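Local coordinates for hypothetical protein GrpB (Enterococcus faecalis, PDB 2NRK) that is of unknown function but belongs to the GrpB family, whose grouping with the nucleotidyltransferases suggests, without proving, a related fold or activity, at residues A[10-15]-A[50-55]; A[38-43]-A[55-60]. All coordinates share one frame; numbering follows the deposited sequence.

Interaction 1: residues A[10-15]-A[50-55]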
loop_
_atom_site.group_PDB
_atom_site.type_symbol
_atom_site.label_atom_id
_atom_site.label_comp_id
_atom_site.label_asym_id
_atom_site.label_seq_id
_atom_site.Cartn_x
_atom_site.Cartn_y
_atom_site.Cartn_z
ATOM N N GLU A 10 20.494 -23.197 3.298
ATOM C CA GLU A 10 19.485 -23.442 2.277
ATOM C C GLU A 10 18.110 -23.263 2.928
ATOM O O GLU A 10 17.985 -23.295 4.162
ATOM C CB GLU A 10 19.642 -24.836 1.665
ATOM C CG GLU A 10 20.916 -24.985 0.804
ATOM C CD GLU A 10 21.072 -23.906 -0.257
ATOM O OE1 GLU A 10 20.109 -23.648 -1.021
ATOM O OE2 GLU A 10 22.166 -23.298 -0.333
ATOM N N TYR A 11 17.103 -23.023 2.106
ATOM C CA TYR A 11 15.746 -22.809 2.606
ATOM C C TYR A 11 15.333 -23.951 3.542
ATOM O O TYR A 11 15.631 -25.115 3.275
ATOM C CB TYR A 11 14.776 -22.756 1.428
ATOM C CG TYR A 11 13.352 -22.578 1.863
ATOM C CD1 TYR A 11 12.901 -21.338 2.312
ATOM C CD2 TYR A 11 12.452 -23.643 1.836
ATOM C CE1 TYR A 11 11.595 -21.160 2.734
ATOM C CE2 TYR A 11 11.145 -23.472 2.237
ATOM C CZ TYR A 11 10.721 -22.249 2.703
ATOM O OH TYR A 11 9.413 -22.084 3.092
ATOM N N GLN A 12 14.660 -23.606 4.639
ATOM C CA GLN A 12 14.104 -24.615 5.546
ATOM C C GLN A 12 12.568 -24.526 5.565
ATOM O O GLN A 12 12.021 -23.536 6.045
ATOM C CB GLN A 12 14.658 -24.426 6.962
ATOM C CG GLN A 12 16.184 -24.535 7.062
ATOM C CD GLN A 12 16.702 -24.239 8.466
ATOM O OE1 GLN A 12 16.130 -24.704 9.454
ATOM N NE2 GLN A 12 17.803 -23.478 8.561
ATOM N N PRO A 13 11.863 -25.557 5.040
ATOM C CA PRO A 13 10.398 -25.492 5.074
ATOM C C PRO A 13 9.851 -25.269 6.472
ATOM O O PRO A 13 8.751 -24.715 6.606
ATOM C CB PRO A 13 9.954 -26.886 4.566
ATOM C CG PRO A 13 11.085 -27.392 3.769
ATOM C CD PRO A 13 12.350 -26.780 4.366
ATOM N N ALA A 14 10.613 -25.674 7.495
ATOM C CA ALA A 14 10.216 -25.507 8.884
ATOM C C ALA A 14 10.072 -24.044 9.297
ATOM O O ALA A 14 9.407 -23.756 10.303
ATOM C CB ALA A 14 11.205 -26.194 9.818
ATOM N N TRP A 15 10.699 -23.129 8.546
ATOM C CA TRP A 15 10.561 -21.713 8.866
ATOM C C TRP A 15 9.089 -21.285 8.868
ATOM O O TRP A 15 8.693 -20.375 9.603
ATOM C CB TRP A 15 11.347 -20.880 7.844
ATOM C CG TRP A 15 12.844 -21.016 8.027
ATOM C CD1 TRP A 15 13.515 -21.368 9.165
ATOM C CD2 TRP A 15 13.838 -20.738 7.037
ATOM N NE1 TRP A 15 14.889 -21.361 8.929
ATOM C CE2 TRP A 15 15.108 -20.946 7.640
ATOM C CE3 TRP A 15 13.778 -20.296 5.707
ATOM C CZ2 TRP A 15 16.316 -20.799 6.928
ATOM C CZ3 TRP A 15 14.981 -20.122 5.002
ATOM C CH2 TRP A 15 16.231 -20.378 5.620
ATOM N N ALA A 50 18.692 -18.394 3.150
ATOM C CA ALA A 50 18.523 -17.279 4.092
ATOM C C ALA A 50 19.181 -17.549 5.430
ATOM O O ALA A 50 19.359 -18.686 5.809
ATOM C CB ALA A 50 17.033 -17.033 4.350
ATOM N N LYS A 51 19.475 -16.487 6.163
ATOM C CA LYS A 51 19.773 -16.630 7.583
ATOM C C LYS A 51 18.501 -17.146 8.255
ATOM O O LYS A 51 17.400 -16.679 7.925
ATOM C CB LYS A 51 20.125 -15.290 8.183
ATOM C CG LYS A 51 21.485 -14.820 7.698
ATOM C CD LYS A 51 21.625 -13.331 7.807
ATOM C CE LYS A 51 21.800 -12.848 9.225
ATOM N NZ LYS A 51 22.984 -11.897 9.265
ATOM N N PRO A 52 18.639 -18.133 9.155
ATOM C CA PRO A 52 17.458 -18.723 9.805
ATOM C C PRO A 52 16.916 -17.848 10.927
ATOM O O PRO A 52 16.905 -18.262 12.108
ATOM C CB PRO A 52 17.992 -20.046 10.356
ATOM C CG PRO A 52 19.406 -19.805 10.604
ATOM C CD PRO A 52 19.886 -18.820 9.556
ATOM N N ILE A 53 16.518 -16.634 10.558
ATOM C CA ILE A 53 15.916 -15.668 11.469
ATOM C C ILE A 53 14.562 -15.317 10.849
ATOM O O ILE A 53 14.496 -14.846 9.703
ATOM C CB ILE A 53 16.750 -14.363 11.582
ATOM C CG1 ILE A 53 18.175 -14.684 12.075
ATOM C CG2 ILE A 53 16.066 -13.379 12.515
ATOM C CD1 ILE A 53 19.094 -13.474 12.069
ATOM N N ILE A 54 13.491 -15.588 11.587
ATOM C CA ILE A 54 12.152 -15.389 11.032
ATOM C C ILE A 54 11.771 -13.924 11.221
ATOM O O ILE A 54 11.796 -13.427 12.354
ATOM C CB ILE A 54 11.078 -16.255 11.738
ATOM C CG1 ILE A 54 11.466 -17.750 11.846
ATOM C CG2 ILE A 54 9.707 -16.091 11.045
ATOM C CD1 ILE A 54 11.662 -18.444 10.520
ATOM N N ASP A 55 11.401 -13.261 10.122
ATOM C CA ASP A 55 10.876 -11.885 10.176
ATOM C C ASP A 55 9.360 -11.845 10.179
ATOM O O ASP A 55 8.697 -12.489 9.300
ATOM C CB ASP A 55 11.365 -11.044 8.991
ATOM C CG ASP A 55 12.861 -10.848 9.017
ATOM O OD1 ASP A 55 13.323 -9.992 9.791
ATOM O OD2 ASP A 55 13.565 -11.570 8.262
#
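W15, in the first turn of helix 14-30, lays its indole along the loop that leads through A50 and P52 to I54. Start at the root of the side chain: W15 CB lies 3.6 Å from I54 CD1, and that methyl also touches CG and CD1 of the indole. The bent I54 chain, with chi2 at -62°, brings the methyl in. Further out, W15 NE1 passes 3.7 Å from P52 CB, and W15 CZ2 lies 3.7 Å from P52 CA. The inverse gamma turn centred on P52 bends the loop just where these two carbons meet the indole. At the far end of the six-membered ring, W15 CH2 stands 3.7 Å from the A50 methyl CB and 3.6 Å from A50 O. Q12 adds to the packing from its own segment: its CB lies 3.5 Å above the plane of the indole, offset toward the rim. Its amide NE2 is bonded to T9 OG1, while Q12 O takes W15 N at 2.9 Å in a turn that leads into the helix. The contact is largely apolar along one indole, the A50 carbonyl being the exception, so shape rather than charge seats this loop against the helix.

Interaction 2: residues A[38-43]-A[55-60]; sequences EHIGST and DFLVIV
The imidazole of H39 turns its edge, not a face, to D55: H39 CD2 lies 3.5 Å from D55 O, near the ring plane. Also at the edge, H39 NE2 and T43 OG1 share a hydrogen bond of 2.8 Å; the proton could sit on either atom. With CG anti to the backbone N (chi1 -169°), the ring is held in this plane between strand and turn. F19 of helix 14-30 stacks on the imidazole, and it also meets the ring of F56, H39's partner in a non-hydrogen-bonded antiparallel pair.

E38 and L57 form the hydrogen-bonded pair next to it. E38 N gives to L57 O at 2.8 Å, and L57 N returns to E38 O, both bonds lying in the carbonyl planes. On this face I40 and L57 run across each other at about a right angle, I40 CG2 resting 3.7 Å from L57 CB, under helix 111-126. The carboxylate of E38 leads off to a salt bridge with R121.

I40 N reaches D55 O at 3.0 Å in a straight bond whose donor lies 38° out of the carbonyl plane. G41, at a positive phi of 74°, and S42, with D55 on the next strand, resemble the Gly-Ser motif and carboxylate-bearing strand of nucleotidyltransferases; whether D55 plays such a part is not established. Water 1 ties I40 O (2.7 Å) and T43 N, on the turn side, to both the backbone N and OD2 (2.7 Å) of D55, donating to the two oxygens and accepting from the two nitrogens. With D55 OD1 bonded to H104 of the neighbouring strand, each carboxylate oxygen has a partner, and together water and histidine fix how the group is turned.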
loop_
_atom_site.group_PDB
_atom_site.type_symbol
_atom_site.label_atom_id
_atom_site.label_comp_id
_atom_site.label_asym_id
_atom_site.label_seq_id
_atom_site.Cartn_x
_atom_site.Cartn_y
_atom_site.Cartn_z
ATOM N N GLU A 38 2.085 -10.851 9.285
ATOM C CA GLU A 38 2.564 -11.405 8.005
ATOM C C GLU A 38 4.000 -11.940 8.162
ATOM O O GLU A 38 4.836 -11.338 8.851
ATOM C CB GLU A 38 2.570 -10.298 6.929
ATOM C CG GLU A 38 1.176 -9.783 6.502
ATOM C CD GLU A 38 0.554 -10.523 5.354
ATOM O OE1 GLU A 38 1.023 -11.630 4.951
ATOM O OE2 GLU A 38 -0.468 -9.990 4.846
ATOM N N HIS A 39 4.269 -13.038 7.466
ATOM C CA HIS A 39 5.627 -13.564 7.369
ATOM C C HIS A 39 6.299 -12.793 6.245
ATOM O O HIS A 39 5.788 -12.733 5.110
ATOM C CB HIS A 39 5.502 -15.060 7.009
ATOM C CG HIS A 39 6.781 -15.823 7.129
ATOM N ND1 HIS A 39 6.861 -17.137 6.747
ATOM C CD2 HIS A 39 8.021 -15.470 7.549
ATOM C CE1 HIS A 39 8.096 -17.580 6.933
ATOM N NE2 HIS A 39 8.825 -16.589 7.424
ATOM N N ILE A 40 7.443 -12.186 6.547
ATOM C CA ILE A 40 8.145 -11.362 5.575
ATOM C C ILE A 40 9.617 -11.759 5.563
ATOM O O ILE A 40 10.037 -12.711 6.258
ATOM C CB ILE A 40 7.938 -9.861 5.827
ATOM C CG1 ILE A 40 8.378 -9.448 7.249
ATOM C CG2 ILE A 40 6.487 -9.474 5.540
ATOM C CD1 ILE A 40 8.847 -7.990 7.384
ATOM N N GLY A 41 10.402 -11.053 4.752
ATOM C CA GLY A 41 11.855 -11.279 4.695
ATOM C C GLY A 41 12.187 -12.564 3.957
ATOM O O GLY A 41 11.290 -13.201 3.417
ATOM N N SER A 42 13.466 -12.940 3.950
ATOM C CA SER A 42 13.856 -14.074 3.082
ATOM C C SER A 42 13.235 -15.390 3.507
ATOM O O SER A 42 12.974 -16.249 2.631
ATOM C CB SER A 42 15.372 -14.185 2.997
ATOM O OG SER A 42 15.849 -13.059 2.275
ATOM N N THR A 43 12.970 -15.573 4.809
ATOM C CA THR A 43 12.416 -16.890 5.222
ATOM C C THR A 43 10.959 -17.095 4.771
ATOM O O THR A 43 10.438 -18.217 4.847
ATOM C CB THR A 43 12.553 -17.193 6.752
ATOM O OG1 THR A 43 11.652 -16.350 7.483
ATOM C CG2 THR A 43 14.013 -17.052 7.237
ATOM N N ASP A 55 11.401 -13.261 10.122
ATOM C CA ASP A 55 10.876 -11.885 10.176
ATOM C C ASP A 55 9.360 -11.845 10.179
ATOM O O ASP A 55 8.697 -12.489 9.300
ATOM C CB ASP A 55 11.365 -11.044 8.991
ATOM C CG ASP A 55 12.861 -10.848 9.017
ATOM O OD1 ASP A 55 13.323 -9.992 9.791
ATOM O OD2 ASP A 55 13.565 -11.570 8.262
ATOM N N PHE A 56 8.827 -11.060 11.113
ATOM C CA PHE A 56 7.375 -10.825 11.301
ATOM C C PHE A 56 7.021 -9.379 11.016
ATOM O O PHE A 56 7.717 -8.452 11.496
ATOM C CB PHE A 56 6.935 -11.142 12.748
ATOM C CG PHE A 56 7.237 -12.547 13.175
ATOM C CD1 PHE A 56 6.226 -13.503 13.205
ATOM C CD2 PHE A 56 8.528 -12.926 13.523
ATOM C CE1 PHE A 56 6.501 -14.841 13.543
ATOM C CE2 PHE A 56 8.807 -14.252 13.875
ATOM C CZ PHE A 56 7.789 -15.219 13.886
ATOM N N LEU A 57 5.971 -9.188 10.203
ATOM C CA LEU A 57 5.388 -7.854 9.973
ATOM C C LEU A 57 4.078 -7.824 10.735
ATOM O O LEU A 57 3.189 -8.618 10.461
ATOM C CB LEU A 57 5.152 -7.610 8.477
ATOM C CG LEU A 57 4.436 -6.278 8.125
ATOM C CD1 LEU A 57 5.216 -5.057 8.625
ATOM C CD2 LEU A 57 4.230 -6.157 6.604
ATOM N N VAL A 58 4.012 -6.986 11.750
ATOM C CA VAL A 58 2.812 -6.884 12.576
ATOM C C VAL A 58 2.204 -5.495 12.311
ATOM O O VAL A 58 2.873 -4.466 12.502
ATOM C CB VAL A 58 3.171 -7.033 14.078
ATOM C CG1 VAL A 58 1.929 -6.864 14.912
ATOM C CG2 VAL A 58 3.797 -8.396 14.359
ATOM N N ILE A 59 0.940 -5.483 11.897
ATOM C CA ILE A 59 0.263 -4.233 11.553
ATOM C C ILE A 59 -0.785 -3.989 12.621
ATOM O O ILE A 59 -1.622 -4.870 12.884
ATOM C CB ILE A 59 -0.398 -4.353 10.151
ATOM C CG1 ILE A 59 0.673 -4.716 9.119
ATOM C CG2 ILE A 59 -1.108 -3.061 9.836
ATOM C CD1 ILE A 59 0.046 -5.095 7.754
ATOM N N VAL A 60 -0.728 -2.819 13.255
ATOM C CA VAL A 60 -1.611 -2.491 14.387
ATOM C C VAL A 60 -2.432 -1.227 14.145
ATOM O O VAL A 60 -2.079 -0.387 13.296
ATOM C CB VAL A 60 -0.797 -2.306 15.733
ATOM C CG1 VAL A 60 -0.080 -3.610 16.082
ATOM C CG2 VAL A 60 0.198 -1.114 15.629
HETATM O O HOH W 1 12.329 -13.752 7.154
#

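How the interactions relate
Strand 54-60 serves both contacts; D55 falls in both ranges but takes part only in interaction 2. Interaction 1 is only partly buried and joins the start of helix 14-30 to the loop entering that strand, by largely apolar contacts. Interaction 2 lies deeper, its centre about 5 Å from the chain centre against 11 Å, and joins neighbouring strands of the sheet through backbone bonds and a bound water. The two touch directly: W15 CE3 lies 3.5 Å from T43 CB, and the methyl CG2 of T43 sits 3.3 Å from I53 O. The 38-43 turn thus packs beside the indole, and helix 14-30 contributes both W15 to the first contact and F19 to the second.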